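Trans-4-hydroxy-L-proline dehydratase (Clostridioides difficile 70-100-2010, PDB 6VXC) catalyses the glycyl-radical dehydration of trans-4-hydroxy-L-proline to (S)-1-pyrroline-5-carboxylate in the anaerobic degradation of hydroxyproline. Local coordinates at residues A[37-42]-A[96-101]; A[473-478]-A[672-677]; A[201-206]-A[220-225]; A[423-428]-A[755-760]. One frame throughout, in Å; residues are numbered along the deposited sequence.

Contact 1: A[37-42]-A[96-101]; sequences INAEPH and SPNGAP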
# COMPACT_ATOMS: atom_id res chain seq x y z
N ILE A 37 0.70 -15.88 15.10
CA ILE A 37 1.18 -14.75 15.89
C ILE A 37 2.46 -15.08 16.62
O ILE A 37 3.17 -14.17 17.05
CB ILE A 37 0.12 -14.27 16.90
CG1 ILE A 37 -0.16 -15.37 17.93
CG2 ILE A 37 -1.14 -13.84 16.19
CD1 ILE A 37 -0.99 -14.93 19.09
N ASN A 38 2.81 -16.36 16.74
CA ASN A 38 4.06 -16.74 17.40
C ASN A 38 5.22 -16.93 16.44
O ASN A 38 6.35 -17.14 16.89
CB ASN A 38 3.86 -18.02 18.23
CG ASN A 38 3.05 -17.79 19.50
OD1 ASN A 38 3.30 -16.86 20.26
ND2 ASN A 38 2.06 -18.64 19.72
N ALA A 39 5.00 -16.88 15.13
CA ALA A 39 6.09 -17.09 14.18
C ALA A 39 7.08 -15.94 14.23
O ALA A 39 6.70 -14.77 14.28
CB ALA A 39 5.54 -17.26 12.77
N GLU A 40 8.34 -16.27 14.20
CA GLU A 40 9.37 -15.23 14.28
C GLU A 40 9.75 -14.74 12.88
O GLU A 40 9.97 -15.54 11.97
CB GLU A 40 10.62 -15.76 14.98
CG GLU A 40 10.44 -16.00 16.49
CD GLU A 40 10.31 -14.70 17.30
OE1 GLU A 40 11.35 -14.17 17.73
OE2 GLU A 40 9.17 -14.21 17.50
N PRO A 41 9.84 -13.43 12.68
CA PRO A 41 10.26 -12.91 11.37
C PRO A 41 11.70 -13.29 11.04
O PRO A 41 12.61 -13.08 11.85
CB PRO A 41 10.09 -11.39 11.50
CG PRO A 41 10.03 -11.11 12.94
CD PRO A 41 9.65 -12.36 13.68
N HIS A 42 11.90 -13.83 9.84
CA HIS A 42 13.20 -14.32 9.40
C HIS A 42 13.22 -14.33 7.87
O HIS A 42 12.18 -14.25 7.22
CB HIS A 42 13.49 -15.72 9.95
CG HIS A 42 12.54 -16.77 9.43
ND1 HIS A 42 11.24 -16.88 9.88
CD2 HIS A 42 12.71 -17.73 8.49
CE1 HIS A 42 10.65 -17.88 9.24
NE2 HIS A 42 11.51 -18.41 8.40
N SER A 96 8.53 -21.12 5.98
CA SER A 96 7.63 -21.30 7.11
C SER A 96 6.92 -19.98 7.36
O SER A 96 7.25 -18.96 6.73
CB SER A 96 8.38 -21.77 8.36
OG SER A 96 9.30 -20.79 8.78
N PRO A 97 5.92 -19.96 8.23
CA PRO A 97 5.22 -18.71 8.53
C PRO A 97 6.20 -17.62 8.97
O PRO A 97 7.10 -17.86 9.76
CB PRO A 97 4.28 -19.10 9.67
CG PRO A 97 4.02 -20.56 9.44
CD PRO A 97 5.32 -21.12 8.93
N ASN A 98 5.97 -16.41 8.46
CA ASN A 98 6.79 -15.22 8.74
C ASN A 98 8.22 -15.36 8.18
O ASN A 98 9.11 -14.63 8.67
CB ASN A 98 6.82 -14.91 10.25
CG ASN A 98 6.66 -13.42 10.53
OD1 ASN A 98 6.47 -12.63 9.62
ND2 ASN A 98 6.71 -13.05 11.81
N GLY A 99 8.42 -16.19 7.24
CA GLY A 99 9.68 -16.29 6.52
C GLY A 99 9.59 -15.56 5.20
O GLY A 99 8.79 -15.93 4.33
N ALA A 100 10.36 -14.50 5.07
CA ALA A 100 10.32 -13.71 3.85
C ALA A 100 11.36 -14.22 2.85
O ALA A 100 12.53 -14.36 3.21
CB ALA A 100 10.60 -12.23 4.14
N PRO A 101 10.98 -14.48 1.61
CA PRO A 101 11.99 -14.71 0.57
C PRO A 101 12.78 -13.43 0.33
O PRO A 101 12.40 -12.34 0.77
CB PRO A 101 11.17 -15.09 -0.66
CG PRO A 101 9.78 -15.34 -0.16
CD PRO A 101 9.62 -14.52 1.07
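Asn-98 reaches from a turn toward the chain that leaves helix 27-38. Its CB packs against Ala-39 CB at 3.7 Å and lies close to Glu-40 O. Its CG comes next, beside CA and N of Pro-41. The tip, ND2, donates to Ala-39 O at 3.0 Å with an N-H...O angle of 161°. The acceptor lies in the plane of the Asn-98 amide, but ND2 itself sits above the carbonyl plane of Ala-39, so no lone pair is met head-on. Pro-41 runs alongside the same amide and points the same way.

The imidazole of His-42 folds back over the neighbouring strand. CG sits between the backbone N and the carbonyl carbon (chi1 65°). This brings Gly-99 CA over one ring face, 3.5 Å from the ring centroid, as a CH-pi contact. Ser-96 OG and Pro-97 O lie at the ring edge. ND1 donates to Glu-40 O at 2.8 Å, in the ring plane, and NE2 is hydrogen-bonded to Asp-95. Bonds at both ring nitrogens fix the rotation of the imidazole.

The backbones join through His-42 N to Asn-98 O (3.1 Å) and Ala-100 N to His-42 O (2.8 Å). This pattern is that of a parallel bridge, here between His-42 and Gly-99. It opens the two-stranded sheet of 42-44 and 99-101, with Gly-99 both ending the type II turn from Ser-96 and starting the strand.

Contact 2: A[473-478]-A[672-677]; sequences IPKILE and GEIMGA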
# COMPACT_ATOMS: atom_id res chain seq x y z
N ILE A 473 6.17 18.10 0.42
CA ILE A 473 5.67 19.43 0.06
C ILE A 473 6.13 20.49 1.05
O ILE A 473 6.53 21.58 0.63
CB ILE A 473 4.15 19.40 -0.15
CG1 ILE A 473 3.81 18.35 -1.19
CG2 ILE A 473 3.65 20.75 -0.58
CD1 ILE A 473 2.34 18.12 -1.33
N PRO A 474 6.07 20.26 2.37
CA PRO A 474 6.56 21.28 3.31
C PRO A 474 8.03 21.64 3.09
O PRO A 474 8.39 22.82 3.22
CB PRO A 474 6.33 20.62 4.68
CG PRO A 474 5.19 19.64 4.45
CD PRO A 474 5.45 19.11 3.06
N LYS A 475 8.89 20.67 2.78
CA LYS A 475 10.28 21.02 2.55
C LYS A 475 10.47 21.79 1.24
O LYS A 475 11.44 22.53 1.11
CB LYS A 475 11.15 19.77 2.57
CG LYS A 475 12.66 20.07 2.68
CD LYS A 475 13.44 18.81 3.03
CE LYS A 475 14.95 19.05 3.12
NZ LYS A 475 15.33 19.72 4.39
N ILE A 476 9.55 21.66 0.29
CA ILE A 476 9.61 22.52 -0.88
C ILE A 476 9.38 23.97 -0.47
O ILE A 476 10.03 24.88 -1.01
CB ILE A 476 8.60 22.04 -1.94
CG1 ILE A 476 9.07 20.67 -2.48
CG2 ILE A 476 8.43 23.08 -3.06
CD1 ILE A 476 8.11 20.03 -3.47
N LEU A 477 8.48 24.23 0.48
CA LEU A 477 8.37 25.59 1.01
C LEU A 477 9.66 25.99 1.72
O LEU A 477 10.13 27.12 1.56
CB LEU A 477 7.17 25.72 1.96
CG LEU A 477 6.98 27.11 2.61
CD1 LEU A 477 6.72 28.21 1.57
CD2 LEU A 477 5.84 27.11 3.62
N GLU A 478 10.26 25.06 2.47
CA GLU A 478 11.52 25.39 3.13
C GLU A 478 12.58 25.82 2.13
O GLU A 478 13.21 26.87 2.31
CB GLU A 478 12.01 24.18 3.95
CG GLU A 478 13.28 24.44 4.76
CD GLU A 478 13.65 23.26 5.67
OE1 GLU A 478 14.02 22.19 5.16
OE2 GLU A 478 13.55 23.41 6.91
N GLY A 672 9.51 15.03 8.17
CA GLY A 672 9.68 16.03 9.21
C GLY A 672 11.03 15.97 9.89
O GLY A 672 11.55 17.00 10.33
N GLU A 673 11.60 14.77 10.02
CA GLU A 673 12.89 14.61 10.69
C GLU A 673 14.01 15.35 9.96
O GLU A 673 14.96 15.81 10.60
CB GLU A 673 13.23 13.13 10.84
CG GLU A 673 12.44 12.41 11.93
CD GLU A 673 12.73 10.89 12.01
OE1 GLU A 673 12.55 10.31 13.12
OE2 GLU A 673 13.14 10.30 10.99
N ILE A 674 13.96 15.44 8.64
CA ILE A 674 15.05 16.11 7.92
C ILE A 674 14.64 17.51 7.47
O ILE A 674 15.16 18.02 6.47
CB ILE A 674 15.55 15.26 6.73
CG1 ILE A 674 14.37 14.68 5.96
CG2 ILE A 674 16.49 14.19 7.22
CD1 ILE A 674 13.70 15.69 5.07
N MET A 675 13.71 18.12 8.19
CA MET A 675 13.27 19.48 7.91
C MET A 675 13.45 20.35 9.14
O MET A 675 13.28 19.89 10.27
CB MET A 675 11.81 19.49 7.45
CG MET A 675 11.30 20.81 6.93
SD MET A 675 9.67 20.57 6.19
CE MET A 675 9.03 22.20 6.31
N GLY A 676 13.77 21.62 8.93
CA GLY A 676 13.87 22.56 10.02
C GLY A 676 12.50 22.98 10.50
O GLY A 676 11.46 22.46 10.09
N ALA A 677 12.50 23.97 11.39
CA ALA A 677 11.25 24.54 11.86
C ALA A 677 10.50 25.15 10.68
O ALA A 677 11.11 25.60 9.71
CB ALA A 677 11.51 25.60 12.93
O HOH W 1 13.49 25.60 8.39
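The first turns of helix 473-481 meet the chain as it leaves helix 667-673, a buried helix-to-loop junction within the PFL family region. Met-675 enters between the side chains of the helix. Its CG is anti to the backbone N (chi1 -171°), and the extended chain slides past Glu-478 in the opposite direction. Met-675 CG touches the carboxylate, SD lies 3.5 Å from Lys-475 N, and CE packs on Pro-474 CB at 3.5 Å.

Lys-475 crosses Ile-674 at about a right angle, with Lys-475 CD against Ile-674 CD1. A bend at the end of the lysine chain (chi4 77°) accompanies the turn of NZ to Ile-674 O, at 2.7 Å and in the carbonyl plane. NZ also forms a salt bridge with Glu-478 OE1 at 2.9 Å and another with Asp-486. The other oxygen, Glu-478 OE2, accepts Gly-676 N at 2.7 Å on its syn lone pair. OE2 also takes a bond from a water, which donates in turn to Ala-677 O.

Both ends of the Glu-478 carboxylate are therefore engaged. The buried ammonium has two acidic partners, which probably favour its charged form, while its bond to Ile-674 O ties that charge network to the loop.

Contact 3: A[201-206]-A[220-225]; sequences ARLKEL and DLEAMA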
# COMPACT_ATOMS: atom_id res chain seq x y z
N ALA A 201 -3.67 -19.39 -28.72
CA ALA A 201 -4.47 -18.84 -29.80
C ALA A 201 -3.92 -17.50 -30.27
O ALA A 201 -3.86 -17.24 -31.48
CB ALA A 201 -5.92 -18.69 -29.35
N ARG A 202 -3.51 -16.63 -29.34
CA ARG A 202 -2.91 -15.36 -29.73
C ARG A 202 -1.61 -15.58 -30.50
O ARG A 202 -1.36 -14.92 -31.51
CB ARG A 202 -2.63 -14.50 -28.50
CG ARG A 202 -3.84 -13.78 -27.93
CD ARG A 202 -4.37 -12.67 -28.85
NE ARG A 202 -3.48 -11.51 -28.91
CZ ARG A 202 -2.92 -11.04 -30.02
NH1 ARG A 202 -3.15 -11.63 -31.19
NH2 ARG A 202 -2.12 -9.99 -29.97
N LEU A 203 -0.76 -16.49 -30.03
CA LEU A 203 0.50 -16.76 -30.72
C LEU A 203 0.27 -17.19 -32.17
O LEU A 203 1.02 -16.81 -33.06
CB LEU A 203 1.31 -17.81 -29.95
CG LEU A 203 2.07 -17.28 -28.73
CD1 LEU A 203 2.59 -18.42 -27.85
CD2 LEU A 203 3.20 -16.37 -29.16
N LYS A 204 -0.77 -17.99 -32.41
CA LYS A 204 -1.02 -18.48 -33.76
C LYS A 204 -1.49 -17.38 -34.70
O LYS A 204 -1.36 -17.54 -35.92
CB LYS A 204 -2.04 -19.62 -33.73
CG LYS A 204 -1.48 -20.89 -33.11
CD LYS A 204 -2.51 -22.01 -33.09
CE LYS A 204 -2.02 -23.15 -32.21
NZ LYS A 204 -3.11 -23.98 -31.61
N GLU A 205 -2.01 -16.28 -34.18
CA GLU A 205 -2.54 -15.26 -35.07
C GLU A 205 -1.61 -14.06 -35.25
O GLU A 205 -1.95 -13.13 -35.98
CB GLU A 205 -3.92 -14.82 -34.58
CG GLU A 205 -3.94 -14.24 -33.22
CD GLU A 205 -5.37 -14.01 -32.72
OE1 GLU A 205 -6.32 -14.31 -33.47
OE2 GLU A 205 -5.53 -13.54 -31.58
N LEU A 206 -0.43 -14.09 -34.65
CA LEU A 206 0.55 -13.03 -34.89
C LEU A 206 0.92 -12.95 -36.37
O LEU A 206 1.18 -13.97 -37.02
CB LEU A 206 1.81 -13.29 -34.05
CG LEU A 206 1.61 -13.23 -32.54
CD1 LEU A 206 2.91 -13.49 -31.81
CD2 LEU A 206 1.01 -11.89 -32.12
N ASP A 220 6.58 -11.81 -25.14
CA ASP A 220 5.74 -11.67 -23.95
C ASP A 220 4.73 -12.82 -23.83
O ASP A 220 4.52 -13.34 -22.74
CB ASP A 220 4.98 -10.34 -23.97
CG ASP A 220 5.83 -9.15 -23.49
OD1 ASP A 220 6.91 -9.36 -22.90
OD2 ASP A 220 5.38 -8.00 -23.70
N LEU A 221 4.10 -13.21 -24.94
CA LEU A 221 3.11 -14.29 -24.90
C LEU A 221 3.77 -15.64 -24.59
O LEU A 221 3.22 -16.44 -23.82
CB LEU A 221 2.36 -14.35 -26.24
CG LEU A 221 1.40 -13.18 -26.47
CD1 LEU A 221 1.08 -12.99 -27.93
CD2 LEU A 221 0.10 -13.38 -25.68
N GLU A 222 4.94 -15.90 -25.17
CA GLU A 222 5.66 -17.12 -24.82
C GLU A 222 5.97 -17.17 -23.33
O GLU A 222 5.88 -18.23 -22.70
CB GLU A 222 6.97 -17.25 -25.62
CG GLU A 222 6.80 -17.63 -27.06
CD GLU A 222 8.14 -17.82 -27.80
OE1 GLU A 222 8.12 -18.49 -28.85
OE2 GLU A 222 9.19 -17.32 -27.33
N ALA A 223 6.38 -16.04 -22.75
CA ALA A 223 6.63 -16.02 -21.31
C ALA A 223 5.36 -16.30 -20.52
O ALA A 223 5.39 -17.02 -19.52
CB ALA A 223 7.25 -14.68 -20.91
N MET A 224 4.24 -15.72 -20.94
CA MET A 224 2.98 -15.95 -20.23
C MET A 224 2.61 -17.42 -20.24
O MET A 224 2.11 -17.95 -19.24
CB MET A 224 1.86 -15.10 -20.83
CG MET A 224 1.99 -13.62 -20.56
SD MET A 224 0.65 -12.69 -21.32
CE MET A 224 1.55 -11.36 -22.06
N ALA A 225 2.84 -18.11 -21.37
CA ALA A 225 2.54 -19.54 -21.46
C ALA A 225 3.38 -20.35 -20.49
O ALA A 225 2.89 -21.30 -19.86
CB ALA A 225 2.76 -20.02 -22.90
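Leu-203 lays its isobutyl group along Leu-221, and the two side chains slide past each other in opposite directions. The CD2 branch of Leu-203 does most of the touching. It lies 3.6 Å from Leu-221 CB, while Leu-203 CG is 3.9 Å from the same CB. The contact is therefore made at the root of Leu-221 as well as along its branches. Leu-203 CG is anti to its carbonyl carbon (chi1 -79°), which helps carry CD2 across to the other helix.

Leu-221 points toward helix 192-205 and spreads its methyls over a second residue. Both of them meet Arg-202 CB, CD1 at 4.0 Å and CD2 at 4.1 Å. Leu-206 adds a looser touch, its CD1 lying 4.3 Å from Leu-221 CD1.

The two helices form an antiparallel helical hairpin, with helix 192-205 leading through a short connection into the long helix 214-248. Their short segments run at 156° to each other, and the axes approach to 10.1 Å. The packing across these segments is apolar. Ile-199, one turn before Leu-203, also touches Leu-221.

The Arg-202 chain is bent at chi2 and chi3, and its guanidinium has partners in both its own segment and a neighbouring part of the fold. NH1 forms a salt bridge to Glu-205 OE2 at 3.1 Å, reaching it on the anti side and somewhat out of the carboxylate plane. NE hydrogen-bonds to Ile-552 O. The CG methylene of Glu-222 makes a looser contact, 4.4 Å from Leu-203 CD1.

Contact 4: A[423-428]-A[755-760]; sequences QPAFYN and HIQFNV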
# COMPACT_ATOMS: atom_id res chain seq x y z
N GLN A 423 -8.94 -1.05 12.18
CA GLN A 423 -9.75 -1.62 11.09
C GLN A 423 -11.22 -1.63 11.51
O GLN A 423 -11.51 -1.71 12.69
CB GLN A 423 -9.30 -3.06 10.75
CG GLN A 423 -7.86 -3.17 10.28
CD GLN A 423 -7.53 -4.57 9.75
OE1 GLN A 423 -8.42 -5.37 9.48
NE2 GLN A 423 -6.23 -4.84 9.57
N PRO A 424 -12.14 -1.47 10.56
CA PRO A 424 -11.91 -1.16 9.14
C PRO A 424 -11.81 0.34 8.89
O PRO A 424 -12.39 1.12 9.65
CB PRO A 424 -13.18 -1.69 8.46
CG PRO A 424 -14.26 -1.40 9.52
CD PRO A 424 -13.57 -1.67 10.85
N ALA A 425 -11.09 0.73 7.85
CA ALA A 425 -11.23 2.07 7.31
C ALA A 425 -12.49 2.11 6.43
O ALA A 425 -12.99 1.07 5.98
CB ALA A 425 -10.01 2.47 6.49
N PHE A 426 -12.96 3.31 6.16
CA PHE A 426 -14.17 3.54 5.38
C PHE A 426 -13.81 4.28 4.09
O PHE A 426 -13.13 5.30 4.14
CB PHE A 426 -15.19 4.35 6.20
CG PHE A 426 -15.57 3.71 7.52
CD1 PHE A 426 -14.78 3.90 8.65
CD2 PHE A 426 -16.71 2.94 7.64
CE1 PHE A 426 -15.12 3.31 9.87
CE2 PHE A 426 -17.05 2.35 8.84
CZ PHE A 426 -16.25 2.53 9.96
N TYR A 427 -14.31 3.79 2.96
CA TYR A 427 -14.09 4.40 1.65
C TYR A 427 -15.43 4.72 0.99
O TYR A 427 -16.38 3.95 1.10
CB TYR A 427 -13.29 3.47 0.70
CG TYR A 427 -11.95 3.03 1.24
CD1 TYR A 427 -10.87 3.91 1.24
CD2 TYR A 427 -11.77 1.74 1.71
CE1 TYR A 427 -9.64 3.53 1.74
CE2 TYR A 427 -10.54 1.34 2.21
CZ TYR A 427 -9.48 2.24 2.22
OH TYR A 427 -8.27 1.84 2.70
N ASN A 428 -15.47 5.86 0.29
CA ASN A 428 -16.69 6.38 -0.33
C ASN A 428 -16.83 5.80 -1.74
O ASN A 428 -16.12 6.19 -2.66
CB ASN A 428 -16.65 7.91 -0.37
CG ASN A 428 -17.90 8.52 -0.97
OD1 ASN A 428 -18.73 7.83 -1.53
ND2 ASN A 428 -18.04 9.84 -0.82
N HIS A 755 -12.20 9.10 2.10
CA HIS A 755 -11.77 8.09 3.06
C HIS A 755 -11.75 8.68 4.46
O HIS A 755 -11.39 9.85 4.64
CB HIS A 755 -10.38 7.56 2.69
CG HIS A 755 -9.63 6.98 3.84
ND1 HIS A 755 -8.82 7.73 4.67
CD2 HIS A 755 -9.56 5.71 4.30
CE1 HIS A 755 -8.28 6.95 5.58
NE2 HIS A 755 -8.71 5.71 5.38
N ILE A 756 -12.07 7.86 5.45
CA ILE A 756 -11.86 8.21 6.85
C ILE A 756 -11.64 6.93 7.64
O ILE A 756 -12.23 5.88 7.33
CB ILE A 756 -13.04 9.07 7.39
CG1 ILE A 756 -12.70 9.73 8.74
CG2 ILE A 756 -14.34 8.28 7.49
CD1 ILE A 756 -13.68 10.81 9.11
N GLN A 757 -10.80 7.01 8.66
CA GLN A 757 -10.52 5.89 9.54
C GLN A 757 -10.26 6.43 10.95
O GLN A 757 -9.81 7.56 11.10
CB GLN A 757 -9.32 5.08 9.05
CG GLN A 757 -8.03 5.87 9.05
CD GLN A 757 -6.93 5.18 8.26
OE1 GLN A 757 -7.20 4.40 7.34
NE2 GLN A 757 -5.68 5.41 8.65
N PHE A 758 -10.51 5.61 11.97
CA PHE A 758 -10.59 6.09 13.35
C PHE A 758 -9.61 5.38 14.28
O PHE A 758 -9.43 4.16 14.22
CB PHE A 758 -12.01 5.92 13.91
CG PHE A 758 -13.08 6.59 13.09
CD1 PHE A 758 -13.06 7.97 12.91
CD2 PHE A 758 -14.10 5.84 12.51
CE1 PHE A 758 -14.05 8.60 12.15
CE2 PHE A 758 -15.09 6.46 11.74
CZ PHE A 758 -15.07 7.85 11.57
N ASN A 759 -8.99 6.16 15.15
CA ASN A 759 -8.41 5.67 16.40
C ASN A 759 -9.40 5.91 17.54
O ASN A 759 -10.06 6.96 17.58
CB ASN A 759 -7.08 6.36 16.72
CG ASN A 759 -5.88 5.59 16.22
OD1 ASN A 759 -5.76 4.38 16.42
ND2 ASN A 759 -4.96 6.29 15.57
N VAL A 760 -9.52 4.94 18.44
CA VAL A 760 -10.29 5.10 19.67
C VAL A 760 -9.49 4.47 20.80
O VAL A 760 -9.64 3.27 21.08
CB VAL A 760 -11.68 4.45 19.55
CG1 VAL A 760 -12.52 4.68 20.84
CG2 VAL A 760 -12.39 4.92 18.31
O HOH W 2 -11.59 2.90 11.53
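Tyr-427 and His-755 stand side by side on one face of the sheet and point the same way. Their ring planes are turned 36° to each other, and the closest atoms are Tyr-427 CE1 and His-755 CD2 at 3.4 Å. The pair is oblique. His-755 CG is anti to its backbone N (chi1 156°), which swings the imidazole along the strand; Ala-425 CB lies at its edge, 3.7 Å from NE2.

On the other face Phe-426 and Phe-758 cross at about a right angle as side chains. Their rings are inclined at 54°, again oblique, and Phe-426 CE1 comes 3.7 Å from Phe-758 CE2. Ile-756 O lies at the edge of the Phe-426 ring. Helices 407-418 and 734-750 cover this face.

In the backbone, Phe-426 and Ile-756 form an antiparallel hydrogen-bonded pair. Phe-426 N donates to Ile-756 O at 2.9 Å, and Ile-756 N returns a bond to Phe-426 O at 3.1 Å. Further along, a water joins Pro-424 O to Phe-758 N where the strands part.

Tyr-427 OH hydrogen-bonds to the backbone O of Cys-454, probably the radical cysteine, and to Asn-362. His-755 ND1 hydrogen-bonds to Leu-723 N. Buried Tyr-427 OH and His-755 ND1 are thus satisfied from outside the two strands. Tyr-427 ties its strand to the backbone of the probable radical cysteine, while His-755 is tied to Leu-723.

From the N terminus, contact 1 is the first to close, joining the exit of helix 27-38 to strand 99-101 over a loop of 53 residues. Contact 3 follows in series with a short hairpin, 201-206 with 220-225. Contact 4 then opens at 423-428 and closes at 755-760. It ties the PFL-like region to the glycine-radical region through the mixed sheet. Contact 2 is nested inside that loop, joining helix 473-481 to the end of helix 667-673. No two loops cross. Contacts 2 and 3 lie on opposite sides of the chain's centre, their centres 50 Å apart. Contact 4 lies nearest that centre, about 15 Å away.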